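Local coordinates for hydrolase, haloacid dehalogenase-like family (Streptococcus pneumoniae, PDB 2FI1), which belongs to the haloacid dehalogenase-like family and probably acts as a hydrolase on a substrate that is not identified here, at residues Y9-D12 and T16-D19. Residues are numbered along the deposited sequence; the frame is centred on the assembly and turned at random.
Sequences YIWD and TLLD. With CA (calcium ion), chain B.
D12 and T16 meet at the calcium site, where strand 8-11 ends and the chain passes into the short helix 13-17. The hydroxyl OG1 of T16 donates a hydrogen bond to OD2 of D12, 2.8 Å long. It reaches this oxygen on its anti side, 18° out of the carboxylate plane. The same OD2 also binds the calcium ion at 2.4 Å. OD1 of D12 sits 2.8 Å from the calcium ion, which makes the carboxylate an uneven bidentate ligand. Three waters, D160 and the backbone oxygen of G14 complete the site. CG of D12 stands anti to the backbone N (chi1 166°), which carries the carboxylate out to the metal and T16. The sequence DLGGT from D12 to T16 resembles the first motif of the haloacid dehalogenase family, DxDx(T/V), with G14 in place of the second aspartate. It is placed as in relatives at the C-terminal end of the central strand of a parallel, Rossmann-like sheet. D12 probably matches the aspartate that serves that family as nucleophile. Next to the polar site, W11 meets L17 and T16 through apolar groups. CD2 of L17 lies over one face of the W11 indole, 4.0 Å from the centroid of the six-membered ring, in a CH-pi contact 27° off the ring normal. CG2 of T16 approaches the ring edge instead, with CE3 of W11 3.9 Å away. L90 and L91 of helix 87-96 also touch the indole, and its NE1 is hydrogen-bonded to H101 on the adjacent strand 100-104.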
loop_
_atom_site.group_PDB
_atom_site.type_symbol
_atom_site.label_atom_id
_atom_site.label_comp_id
_atom_site.label_asym_id
_atom_site.label_seq_id
_atom_site.Cartn_x
_atom_site.Cartn_y
_atom_site.Cartn_z
ATOM N N TYR A 9 0.288 -13.799 6.699
ATOM C CA TYR A 9 0.899 -12.684 6.009
ATOM C C TYR A 9 0.082 -11.445 6.345
ATOM O O TYR A 9 -1.106 -11.394 6.037
ATOM C CB TYR A 9 0.918 -12.959 4.492
ATOM C CG TYR A 9 1.802 -14.137 4.149
ATOM C CD1 TYR A 9 3.111 -13.950 3.745
ATOM C CD2 TYR A 9 1.349 -15.445 4.300
ATOM C CE1 TYR A 9 3.938 -15.009 3.458
ATOM C CE2 TYR A 9 2.181 -16.521 4.027
ATOM C CZ TYR A 9 3.471 -16.290 3.604
ATOM O OH TYR A 9 4.317 -17.368 3.340
ATOM N N ILE A 10 0.704 -10.487 7.024
ATOM C CA ILE A 10 0.035 -9.257 7.395
ATOM C C ILE A 10 0.564 -8.160 6.481
ATOM O O ILE A 10 1.724 -7.752 6.590
ATOM C CB ILE A 10 0.258 -8.890 8.869
ATOM C CG1 ILE A 10 -0.235 -10.011 9.791
ATOM C CG2 ILE A 10 -0.492 -7.592 9.183
ATOM C CD1 ILE A 10 0.014 -9.738 11.264
ATOM N N TRP A 11 -0.304 -7.685 5.602
ATOM C CA TRP A 11 0.059 -6.790 4.524
ATOM C C TRP A 11 -0.257 -5.337 4.816
ATOM O O TRP A 11 -1.141 -5.011 5.610
ATOM C CB TRP A 11 -0.707 -7.167 3.257
ATOM C CG TRP A 11 -0.414 -8.539 2.721
ATOM C CD1 TRP A 11 -1.124 -9.679 2.953
ATOM C CD2 TRP A 11 0.637 -8.892 1.820
ATOM N NE1 TRP A 11 -0.573 -10.722 2.266
ATOM C CE2 TRP A 11 0.516 -10.273 1.571
ATOM C CE3 TRP A 11 1.676 -8.181 1.210
ATOM C CZ2 TRP A 11 1.383 -10.960 0.718
ATOM C CZ3 TRP A 11 2.548 -8.873 0.371
ATOM C CH2 TRP A 11 2.390 -10.248 0.138
ATOM N N ASP A 12 0.493 -4.511 4.118
ATOM C CA ASP A 12 0.311 -3.081 3.970
ATOM C C ASP A 12 -0.295 -2.864 2.575
ATOM O O ASP A 12 -0.002 -3.617 1.654
ATOM C CB ASP A 12 1.705 -2.456 4.131
ATOM C CG ASP A 12 1.808 -1.018 3.695
ATOM O OD1 ASP A 12 1.037 -0.171 4.169
ATOM O OD2 ASP A 12 2.781 -0.738 2.950
ATOM N N THR A 16 2.848 -1.346 -1.207
ATOM C CA THR A 16 3.173 -2.766 -1.074
ATOM C C THR A 16 2.277 -3.578 -2.012
ATOM O O THR A 16 2.764 -4.194 -2.954
ATOM C CB THR A 16 3.042 -3.210 0.391
ATOM O OG1 THR A 16 3.993 -2.478 1.185
ATOM C CG2 THR A 16 3.304 -4.677 0.541
ATOM N N LEU A 17 0.969 -3.569 -1.775
ATOM C CA LEU A 17 0.028 -4.216 -2.701
ATOM C C LEU A 17 -0.489 -3.247 -3.758
ATOM O O LEU A 17 -0.621 -3.604 -4.925
ATOM C CB LEU A 17 -1.145 -4.804 -1.929
ATOM C CG LEU A 17 -0.787 -5.919 -0.951
ATOM C CD1 LEU A 17 -2.036 -6.349 -0.250
ATOM C CD2 LEU A 17 -0.131 -7.097 -1.654
ATOM N N LEU A 18 -0.791 -2.027 -3.324
ATOM C CA LEU A 18 -1.370 -0.995 -4.189
ATOM C C LEU A 18 -0.293 -0.004 -4.603
ATOM O O LEU A 18 0.378 0.571 -3.746
ATOM C CB LEU A 18 -2.472 -0.259 -3.438
ATOM C CG LEU A 18 -3.202 0.844 -4.205
ATOM C CD1 LEU A 18 -4.124 0.241 -5.246
ATOM C CD2 LEU A 18 -3.952 1.723 -3.228
ATOM N N ASP A 19 -0.131 0.180 -5.916
ATOM C CA ASP A 19 0.801 1.172 -6.447
ATOM C C ASP A 19 0.077 2.524 -6.502
ATOM O O ASP A 19 -0.266 3.033 -7.574
ATOM C CB ASP A 19 1.300 0.725 -7.822
ATOM C CG ASP A 19 2.509 1.511 -8.307
ATOM O OD1 ASP A 19 2.883 2.509 -7.657
ATOM O OD2 ASP A 19 3.073 1.109 -9.349
HETATM CA CA CA B . 2.679 1.641 2.903
HETATM O O HOH W 1 3.549 3.595 1.821
HETATM O O HOH W 2 3.456 1.922 5.137
HETATM O O HOH W 3 0.736 2.813 3.418
#